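Local coordinates for protein putative methylase (Clostridium difficile, PDB 3LDU) that probably methylates guanine bases of ribosomal RNA, with a THUMP RNA-binding domain joined to a Rossmann-like methyltransferase domain that binds GTP, at residues E31-E36 with T41-E46; K82-S87 with V154-D159; P112-I117 with I145-H150. One frame throughout, in Å; residues are numbered along the deposited sequence.

Contact 1: E31-E36 with T41-E46; sequences EIIKTE and TYKTDE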
loop_
_atom_site.group_PDB
_atom_site.type_symbol
_atom_site.label_atom_id
_atom_site.label_comp_id
_atom_site.label_asym_id
_atom_site.label_seq_id
_atom_site.Cartn_x
_atom_site.Cartn_y
_atom_site.Cartn_z
ATOM N N GLU A 31 1.463 10.767 -15.573
ATOM C CA GLU A 31 0.169 10.734 -16.227
ATOM C C GLU A 31 -0.568 9.430 -15.938
ATOM O O GLU A 31 -0.045 8.340 -16.184
ATOM C CB GLU A 31 0.361 10.893 -17.739
ATOM C CG GLU A 31 -0.938 10.904 -18.528
ATOM C CD GLU A 31 -0.714 10.825 -20.029
ATOM O OE1 GLU A 31 0.447 10.639 -20.457
ATOM O OE2 GLU A 31 -1.705 10.944 -20.778
ATOM N N ILE A 32 -1.787 9.542 -15.428
ATOM C CA ILE A 32 -2.639 8.369 -15.227
ATOM C C ILE A 32 -3.376 7.969 -16.503
ATOM O O ILE A 32 -4.123 8.766 -17.076
ATOM C CB ILE A 32 -3.641 8.606 -14.095
ATOM C CG1 ILE A 32 -2.875 8.785 -12.780
ATOM C CG2 ILE A 32 -4.637 7.446 -13.999
ATOM C CD1 ILE A 32 -3.731 9.058 -11.607
ATOM N N ILE A 33 -3.157 6.729 -16.937
ATOM C CA ILE A 33 -3.717 6.214 -18.178
ATOM C C ILE A 33 -5.072 5.552 -17.971
ATOM O O ILE A 33 -5.982 5.708 -18.783
ATOM C CB ILE A 33 -2.747 5.171 -18.815
ATOM C CG1 ILE A 33 -1.501 5.871 -19.340
ATOM C CG2 ILE A 33 -3.443 4.384 -19.910
ATOM C CD1 ILE A 33 -1.814 7.183 -20.035
ATOM N N LYS A 34 -5.198 4.799 -16.887
ATOM C CA LYS A 34 -6.413 4.046 -16.629
ATOM C C LYS A 34 -6.568 3.864 -15.134
ATOM O O LYS A 34 -5.610 3.516 -14.450
ATOM C CB LYS A 34 -6.326 2.677 -17.301
ATOM C CG LYS A 34 -7.636 1.914 -17.383
ATOM C CD LYS A 34 -7.399 0.503 -17.914
ATOM C CE LYS A 34 -6.342 0.485 -19.019
ATOM N NZ LYS A 34 -5.828 -0.891 -19.318
ATOM N N THR A 35 -7.773 4.118 -14.633
ATOM C CA THR A 35 -8.115 3.853 -13.233
ATOM C C THR A 35 -9.190 2.772 -13.183
ATOM O O THR A 35 -10.271 2.933 -13.747
ATOM C CB THR A 35 -8.627 5.113 -12.506
ATOM O OG1 THR A 35 -7.625 6.137 -12.547
ATOM C CG2 THR A 35 -8.951 4.795 -11.049
ATOM N N GLU A 36 -8.878 1.659 -12.535
ATOM C CA GLU A 36 -9.807 0.544 -12.457
ATOM C C GLU A 36 -9.882 0.107 -11.017
ATOM O O GLU A 36 -9.036 0.489 -10.212
ATOM C CB GLU A 36 -9.313 -0.632 -13.294
ATOM C CG GLU A 36 -9.184 -0.350 -14.763
ATOM C CD GLU A 36 -8.479 -1.476 -15.480
ATOM O OE1 GLU A 36 -7.251 -1.620 -15.285
ATOM O OE2 GLU A 36 -9.154 -2.222 -16.222
ATOM N N THR A 41 -3.093 2.375 -13.879
ATOM C CA THR A 41 -2.089 2.278 -14.939
ATOM C C THR A 41 -1.623 3.684 -15.279
ATOM O O THR A 41 -2.441 4.587 -15.449
ATOM C CB THR A 41 -2.670 1.599 -16.189
ATOM O OG1 THR A 41 -3.156 0.297 -15.833
ATOM C CG2 THR A 41 -1.604 1.474 -17.279
ATOM N N TYR A 42 -0.311 3.877 -15.336
ATOM C CA TYR A 42 0.254 5.208 -15.541
ATOM C C TYR A 42 1.530 5.194 -16.385
ATOM O O TYR A 42 2.223 4.177 -16.482
ATOM C CB TYR A 42 0.486 5.927 -14.198
ATOM C CG TYR A 42 1.314 5.167 -13.167
ATOM C CD1 TYR A 42 2.557 5.631 -12.780
ATOM C CD2 TYR A 42 0.836 4.006 -12.570
ATOM C CE1 TYR A 42 3.323 4.953 -11.838
ATOM C CE2 TYR A 42 1.596 3.310 -11.614
ATOM C CZ TYR A 42 2.835 3.796 -11.259
ATOM O OH TYR A 42 3.590 3.131 -10.319
ATOM N N LYS A 43 1.816 6.335 -17.005
ATOM C CA LYS A 43 2.986 6.495 -17.864
ATOM C C LYS A 43 4.017 7.312 -17.113
ATOM O O LYS A 43 3.666 8.274 -16.432
ATOM C CB LYS A 43 2.616 7.246 -19.145
ATOM C CG LYS A 43 2.674 6.407 -20.405
ATOM C CD LYS A 43 2.303 7.235 -21.628
ATOM C CE LYS A 43 3.473 8.077 -22.102
ATOM N NZ LYS A 43 4.562 7.218 -22.648
ATOM N N THR A 44 5.284 6.937 -17.245
ATOM C CA THR A 44 6.365 7.641 -16.557
ATOM C C THR A 44 7.571 7.795 -17.466
ATOM O O THR A 44 7.644 7.170 -18.522
ATOM C CB THR A 44 6.842 6.868 -15.299
ATOM O OG1 THR A 44 7.696 5.782 -15.687
ATOM C CG2 THR A 44 5.657 6.303 -14.505
ATOM N N ASP A 45 8.508 8.639 -17.048
ATOM C CA ASP A 45 9.812 8.719 -17.685
ATOM C C ASP A 45 10.703 7.596 -17.157
ATOM O O ASP A 45 10.224 6.678 -16.478
ATOM C CB ASP A 45 10.454 10.088 -17.432
ATOM C CG ASP A 45 10.630 10.392 -15.950
ATOM O OD1 ASP A 45 10.569 9.459 -15.131
ATOM O OD2 ASP A 45 10.839 11.572 -15.602
ATOM N N GLU A 46 11.998 7.665 -17.457
ATOM C CA GLU A 46 12.901 6.579 -17.091
ATOM C C GLU A 46 13.145 6.474 -15.588
ATOM O O GLU A 46 13.702 5.486 -15.116
ATOM C CB GLU A 46 14.244 6.691 -17.843
ATOM C CG GLU A 46 15.125 7.836 -17.371
ATOM C CD GLU A 46 15.001 9.088 -18.231
ATOM O OE1 GLU A 46 13.889 9.361 -18.751
ATOM O OE2 GLU A 46 16.025 9.798 -18.385
HETATM O O HOH W 1 3.870 10.790 -17.405
HETATM O O HOH W 2 -3.283 -1.650 -17.807
HETATM O O HOH W 3 -5.656 0.204 -14.452
#
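In the beta hairpin of strands 31-36 and 39-44, within the RlmL ferredoxin-like domain, Ile33 and Lys34 face Thr41 together and form a classic beta bulge in an edge strand of the sheet. Thr41 O takes both amides from one face of its carbonyl plane, Ile33 N at 2.7 Å from Thr41 O and Lys34 N at 3.1 Å from the same oxygen. The return bond is straighter: Thr41 N meets Lys34 O at 2.8 Å, in the carbonyl plane, with an N-H...O angle of 177°. Beyond the bulge Lys43 N bonds to Glu31 O at 2.9 Å, while the reverse bond is weak and a water links Glu31 N to Lys43 O. CG of Tyr42 stands between its own N and carbonyl carbon (chi1 54°), which carries the ring away from strand 31-36, its hydroxyl bonding to Ser11. Tyr42 CB stays 3.2 Å from Glu31 O. On the other face, Glu31 and Lys43 run side by side, their charged ends apart, and a second water joins Lys34 NZ to Thr41 OG1. Backbone bonds thus hold the hairpin, and the bulge absorbs one extra residue without losing an amide bond.

Contact 2: K82-S87 with V154-D159; sequences KRINWS and VTISID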
loop_
_atom_site.group_PDB
_atom_site.type_symbol
_atom_site.label_atom_id
_atom_site.label_comp_id
_atom_site.label_asym_id
_atom_site.label_seq_id
_atom_site.Cartn_x
_atom_site.Cartn_y
_atom_site.Cartn_z
ATOM N N LYS A 82 4.263 -15.517 -27.162
ATOM C CA LYS A 82 5.482 -15.874 -27.875
ATOM C C LYS A 82 5.938 -14.774 -28.838
ATOM O O LYS A 82 7.143 -14.560 -29.013
ATOM C CB LYS A 82 5.294 -17.192 -28.636
ATOM C CG LYS A 82 6.554 -17.630 -29.386
ATOM C CD LYS A 82 6.389 -18.981 -30.056
ATOM C CE LYS A 82 7.617 -19.295 -30.915
ATOM N NZ LYS A 82 7.513 -20.605 -31.608
ATOM N N ARG A 83 4.985 -14.076 -29.453
ATOM C CA ARG A 83 5.321 -13.056 -30.447
ATOM C C ARG A 83 5.922 -11.795 -29.836
ATOM O O ARG A 83 6.518 -10.990 -30.539
ATOM C CB ARG A 83 4.117 -12.707 -31.331
ATOM C CG ARG A 83 2.846 -12.311 -30.580
ATOM C CD ARG A 83 2.890 -10.892 -30.006
ATOM N NE ARG A 83 1.596 -10.496 -29.445
ATOM C CZ ARG A 83 1.387 -9.399 -28.723
ATOM N NH1 ARG A 83 2.389 -8.572 -28.456
ATOM N NH2 ARG A 83 0.172 -9.126 -28.266
ATOM N N ILE A 84 5.750 -11.611 -28.531
ATOM C CA ILE A 84 6.390 -10.502 -27.832
ATOM C C ILE A 84 7.901 -10.679 -27.939
ATOM O O ILE A 84 8.391 -11.807 -27.899
ATOM C CB ILE A 84 5.976 -10.485 -26.353
ATOM C CG1 ILE A 84 4.473 -10.231 -26.238
ATOM C CG2 ILE A 84 6.782 -9.445 -25.560
ATOM C CD1 ILE A 84 3.933 -10.499 -24.854
ATOM N N ASN A 85 8.638 -9.580 -28.098
ATOM C CA ASN A 85 10.091 -9.663 -28.154
ATOM C C ASN A 85 10.652 -9.683 -26.746
ATOM O O ASN A 85 11.030 -8.644 -26.199
ATOM C CB ASN A 85 10.694 -8.503 -28.950
ATOM C CG ASN A 85 12.210 -8.623 -29.101
ATOM O OD1 ASN A 85 12.889 -7.661 -29.460
ATOM N ND2 ASN A 85 12.741 -9.810 -28.831
ATOM N N TRP A 86 10.686 -10.869 -26.148
ATOM C CA TRP A 86 11.071 -10.977 -24.750
ATOM C C TRP A 86 12.528 -10.618 -24.464
ATOM O O TRP A 86 12.846 -10.179 -23.359
ATOM C CB TRP A 86 10.694 -12.349 -24.183
ATOM C CG TRP A 86 9.234 -12.412 -23.874
ATOM C CD1 TRP A 86 8.251 -13.015 -24.617
ATOM C CD2 TRP A 86 8.576 -11.802 -22.757
ATOM N NE1 TRP A 86 7.023 -12.826 -24.011
ATOM C CE2 TRP A 86 7.202 -12.083 -22.876
ATOM C CE3 TRP A 86 9.025 -11.048 -21.671
ATOM C CZ2 TRP A 86 6.269 -11.645 -21.935
ATOM C CZ3 TRP A 86 8.088 -10.614 -20.733
ATOM C CH2 TRP A 86 6.732 -10.907 -20.881
ATOM N N SER A 87 13.407 -10.799 -25.447
ATOM C CA SER A 87 14.817 -10.454 -25.266
ATOM C C SER A 87 15.026 -8.963 -24.969
ATOM O O SER A 87 16.059 -8.575 -24.419
ATOM C CB SER A 87 15.635 -10.856 -26.498
ATOM O OG SER A 87 15.227 -10.115 -27.633
ATOM N N VAL A 154 -5.784 -10.231 -21.376
ATOM C CA VAL A 154 -4.589 -10.660 -20.659
ATOM C C VAL A 154 -3.643 -9.480 -20.536
ATOM O O VAL A 154 -3.379 -8.786 -21.511
ATOM C CB VAL A 154 -3.870 -11.765 -21.442
ATOM C CG1 VAL A 154 -2.581 -12.191 -20.729
ATOM C CG2 VAL A 154 -4.805 -12.966 -21.668
ATOM N N THR A 155 -3.151 -9.236 -19.333
ATOM C CA THR A 155 -2.094 -8.255 -19.148
ATOM C C THR A 155 -0.884 -8.998 -18.619
ATOM O O THR A 155 -0.982 -9.714 -17.629
ATOM C CB THR A 155 -2.487 -7.154 -18.160
ATOM O OG1 THR A 155 -3.561 -6.378 -18.712
ATOM C CG2 THR A 155 -1.296 -6.238 -17.912
ATOM N N ILE A 156 0.249 -8.878 -19.304
ATOM C CA ILE A 156 1.477 -9.466 -18.800
ATOM C C ILE A 156 2.401 -8.347 -18.330
ATOM O O ILE A 156 2.575 -7.335 -19.018
ATOM C CB ILE A 156 2.201 -10.351 -19.871
ATOM C CG1 ILE A 156 1.287 -11.482 -20.341
ATOM C CG2 ILE A 156 3.455 -10.978 -19.288
ATOM C CD1 ILE A 156 1.896 -12.341 -21.430
ATOM N N SER A 157 2.981 -8.518 -17.153
ATOM C CA SER A 157 3.860 -7.502 -16.621
ATOM C C SER A 157 5.031 -8.162 -15.919
ATOM O O SER A 157 5.036 -9.377 -15.707
ATOM C CB SER A 157 3.096 -6.621 -15.623
ATOM O OG SER A 157 2.642 -7.404 -14.534
ATOM N N ILE A 158 6.025 -7.353 -15.568
ATOM C CA ILE A 158 7.136 -7.825 -14.748
ATOM C C ILE A 158 7.107 -7.081 -13.419
ATOM O O ILE A 158 6.988 -5.858 -13.385
ATOM C CB ILE A 158 8.505 -7.594 -15.432
ATOM C CG1 ILE A 158 8.453 -8.073 -16.898
ATOM C CG2 ILE A 158 9.627 -8.274 -14.642
ATOM C CD1 ILE A 158 9.787 -8.027 -17.624
ATOM N N ASP A 159 7.198 -7.828 -12.328
ATOM C CA ASP A 159 7.237 -7.237 -10.991
ATOM C C ASP A 159 8.562 -6.503 -10.778
ATOM O O ASP A 159 9.627 -7.107 -10.934
ATOM C CB ASP A 159 7.071 -8.348 -9.955
ATOM C CG ASP A 159 7.217 -7.846 -8.529
ATOM O OD1 ASP A 159 6.958 -6.654 -8.302
ATOM O OD2 ASP A 159 7.581 -8.649 -7.645
#
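Trp86 and Ile156 meet through two similar first torsions: in each, CG or CG1 lies anti to the carbonyl carbon (chi1 -78° in Trp86, -59° in Ile156), which in Ile156 puts the branch methyl CG2 anti to the backbone N and against the indole edge. The contact belongs to the THUMP domain, where the loop after helix 74-82 packs on strand 153-159 of the mixed sheet. No hydrogen bond crosses it; the backbones stay far apart, with Ile84 CA 10.3 Å from Ile156 CA, and side chains alone bridge the gap. Ile156 CG2 comes in at the edge of the Trp86 ring, in its plane, touching the six-membered end at CH2 (3.6 Å) and, a little farther off, at CZ2. The two side chains cross obliquely. Farther along the same edge, Ile158 CD1 approaches Trp86 CZ3 more loosely, at 4.4 Å. Within the loop, Ile84 CG2 lies 3.7 Å above the plane of the indole on one face, near its rim, so that one isoleucine meets a face and two others the edge. The inverse gamma turn centred on Asn85 brings Ile84 and Trp86 to the same side of the loop. Ile122, Ser125 and Leu126 of helix 111-129 also touch the indole, and its NE1 bonds to the Thr81 carbonyl, restraining the rotation of the ring. All four touching residues are buried. At the other end of the patch the chain ends of two isoleucines meet, Ile84 CD1 lying 4.4 Å from Ile156 CD1.

Contact 3: P112-I117 with I145-H150; sequences PDVQAI and IFVFIH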
loop_
_atom_site.group_PDB
_atom_site.type_symbol
_atom_site.label_atom_id
_atom_site.label_comp_id
_atom_site.label_asym_id
_atom_site.label_seq_id
_atom_site.Cartn_x
_atom_site.Cartn_y
_atom_site.Cartn_z
ATOM N N PRO A 112 -2.753 -22.173 -13.004
ATOM C CA PRO A 112 -1.460 -22.854 -13.164
ATOM C C PRO A 112 -1.172 -23.190 -14.626
ATOM O O PRO A 112 -0.003 -23.193 -15.025
ATOM C CB PRO A 112 -1.627 -24.132 -12.337
ATOM C CG PRO A 112 -2.699 -23.777 -11.310
ATOM C CD PRO A 112 -3.642 -22.877 -12.059
ATOM N N ASP A 113 -2.212 -23.465 -15.411
ATOM C CA ASP A 113 -2.031 -23.727 -16.838
ATOM C C ASP A 113 -1.666 -22.461 -17.604
ATOM O O ASP A 113 -0.860 -22.502 -18.554
ATOM C CB ASP A 113 -3.266 -24.395 -17.435
ATOM C CG ASP A 113 -3.475 -25.791 -16.889
ATOM O OD1 ASP A 113 -2.507 -26.587 -16.911
ATOM O OD2 ASP A 113 -4.591 -26.087 -16.415
ATOM N N VAL A 114 -2.241 -21.337 -17.179
ATOM C CA VAL A 114 -1.873 -20.036 -17.732
ATOM C C VAL A 114 -0.374 -19.807 -17.503
ATOM O O VAL A 114 0.353 -19.383 -18.410
ATOM C CB VAL A 114 -2.691 -18.896 -17.092
ATOM C CG1 VAL A 114 -2.063 -17.531 -17.369
ATOM C CG2 VAL A 114 -4.142 -18.939 -17.564
ATOM N N GLN A 115 0.085 -20.105 -16.292
ATOM C CA GLN A 115 1.489 -19.923 -15.936
ATOM C C GLN A 115 2.394 -20.787 -16.805
ATOM O O GLN A 115 3.419 -20.309 -17.287
ATOM C CB GLN A 115 1.750 -20.254 -14.465
ATOM C CG GLN A 115 1.143 -19.270 -13.460
ATOM C CD GLN A 115 1.349 -19.773 -12.034
ATOM O OE1 GLN A 115 0.647 -20.674 -11.584
ATOM N NE2 GLN A 115 2.346 -19.226 -11.338
ATOM N N ALA A 116 2.022 -22.054 -16.986
ATOM C CA ALA A 116 2.850 -22.980 -17.759
ATOM C C ALA A 116 2.935 -22.553 -19.216
ATOM O O ALA A 116 4.002 -22.608 -19.804
ATOM C CB ALA A 116 2.316 -24.403 -17.672
ATOM N N ILE A 117 1.805 -22.157 -19.795
ATOM C CA ILE A 117 1.767 -21.774 -21.204
ATOM C C ILE A 117 2.584 -20.500 -21.444
ATOM O O ILE A 117 3.325 -20.402 -22.426
ATOM C CB ILE A 117 0.315 -21.603 -21.716
ATOM C CG1 ILE A 117 -0.378 -22.967 -21.838
ATOM C CG2 ILE A 117 0.291 -20.865 -23.060
ATOM C CD1 ILE A 117 0.044 -23.773 -23.070
ATOM N N ILE A 145 7.505 -12.717 -13.608
ATOM C CA ILE A 145 6.464 -12.413 -14.579
ATOM C C ILE A 145 5.089 -12.589 -13.936
ATOM O O ILE A 145 4.824 -13.607 -13.291
ATOM C CB ILE A 145 6.587 -13.329 -15.814
ATOM C CG1 ILE A 145 8.026 -13.311 -16.364
ATOM C CG2 ILE A 145 5.584 -12.931 -16.892
ATOM C CD1 ILE A 145 8.500 -11.951 -16.895
ATOM N N PHE A 146 4.231 -11.586 -14.104
ATOM C CA PHE A 146 2.874 -11.634 -13.561
ATOM C C PHE A 146 1.866 -11.617 -14.709
ATOM O O PHE A 146 2.004 -10.825 -15.647
ATOM C CB PHE A 146 2.631 -10.428 -12.650
ATOM C CG PHE A 146 3.132 -10.602 -11.229
ATOM C CD1 PHE A 146 4.457 -10.951 -10.963
ATOM C CD2 PHE A 146 2.277 -10.388 -10.154
ATOM C CE1 PHE A 146 4.905 -11.090 -9.649
ATOM C CE2 PHE A 146 2.728 -10.527 -8.845
ATOM C CZ PHE A 146 4.039 -10.876 -8.596
ATOM N N VAL A 147 0.846 -12.474 -14.636
ATOM C CA VAL A 147 -0.181 -12.527 -15.674
ATOM C C VAL A 147 -1.535 -12.263 -15.024
ATOM O O VAL A 147 -1.844 -12.850 -13.986
ATOM C CB VAL A 147 -0.232 -13.901 -16.372
ATOM C CG1 VAL A 147 -1.237 -13.890 -17.523
ATOM C CG2 VAL A 147 1.145 -14.292 -16.886
ATOM N N PHE A 148 -2.315 -11.369 -15.628
ATOM C CA PHE A 148 -3.619 -10.991 -15.088
ATOM C C PHE A 148 -4.630 -11.064 -16.229
ATOM O O PHE A 148 -4.448 -10.421 -17.260
ATOM C CB PHE A 148 -3.548 -9.564 -14.532
ATOM C CG PHE A 148 -4.852 -9.045 -13.999
ATOM C CD1 PHE A 148 -5.265 -9.371 -12.715
ATOM C CD2 PHE A 148 -5.647 -8.206 -14.770
ATOM C CE1 PHE A 148 -6.464 -8.890 -12.215
ATOM C CE2 PHE A 148 -6.846 -7.717 -14.265
ATOM C CZ PHE A 148 -7.253 -8.067 -12.995
ATOM N N ILE A 149 -5.675 -11.873 -16.059
ATOM C CA ILE A 149 -6.703 -12.007 -17.087
ATOM C C ILE A 149 -8.058 -11.582 -16.532
ATOM O O ILE A 149 -8.494 -12.066 -15.489
ATOM C CB ILE A 149 -6.782 -13.444 -17.643
ATOM C CG1 ILE A 149 -5.366 -13.987 -17.926
ATOM C CG2 ILE A 149 -7.621 -13.476 -18.929
ATOM C CD1 ILE A 149 -5.327 -15.393 -18.540
ATOM N N HIS A 150 -8.702 -10.646 -17.223
ATOM C CA HIS A 150 -9.997 -10.157 -16.775
ATOM C C HIS A 150 -10.897 -10.052 -17.989
ATOM O O HIS A 150 -10.563 -9.375 -18.962
ATOM C CB HIS A 150 -9.844 -8.805 -16.085
ATOM C CG HIS A 150 -11.145 -8.220 -15.632
ATOM N ND1 HIS A 150 -11.768 -8.609 -14.466
ATOM C CD2 HIS A 150 -11.953 -7.304 -16.204
ATOM C CE1 HIS A 150 -12.897 -7.938 -14.329
ATOM N NE2 HIS A 150 -13.033 -7.134 -15.370
#
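Val114, on helix 111-129, faces Val147 and Ile149 of strand 145-150, and this is one of the places where the helix lies against the seven-stranded mixed sheet, in its THUMP part. From the helix backbone the bond to CB points toward the strand, and CB divides into two methyls with different partners. Val114 CG1, anti to the backbone N (chi1 164°), reaches Val147 CG1 at 3.7 Å and also passes 4.1 Å from Ile149 CD1. Val147 CB is the next atom in that direction, 4.2 Å from Val114 CG1. Val114 CG2, lying beside the backbone N, meets Ile149 CD1 at 3.9 Å. The terminal methyl of Ile149 is therefore touched by both branches of the valine, and these two side chains meet tip to tip, whereas Val114 and Val147 pass at a slant. In Ile149 a chi2 of -178° stretches the chain so that CD1 reaches the helix. Val147 and Ile149 are two apart in the strand and so share one face of it; Phe148, between them, points away from the helix and makes a cation-pi contact with Arg39. Around this patch, Leu108 lies against Val114 and Ser106 against Ile149. One turn along the helix, Ile117 packs instead on Phe74, Leu77 and Phe78 of helix 74-82. The three touching residues are buried and meet through methyl and methine carbons alone, with no polar bond between the segments, so the helix is held to the strand here by dispersion and by exclusion of water.

All three contacts involve the same seven-stranded sheet. Contact 1 joins two neighbouring strands at its edge in the ferredoxin-like domain, is partly exposed, and is made by backbone hydrogen bonds, with bridging waters added. Contacts 2 and 3 are buried, lie in the THUMP domain and join elements packed on the sheet to its strands through apolar side chains, a loop in one case and a helix in the other. Their strands, 153-159 and 145-150, are neighbours, probably bonded from Thr155 N to Phe148 O, and Ile156 CG2 packs on Ile145 CG2. The centre of contact 1 is about 18 Å from that of contact 2 and 23 Å from that of contact 3.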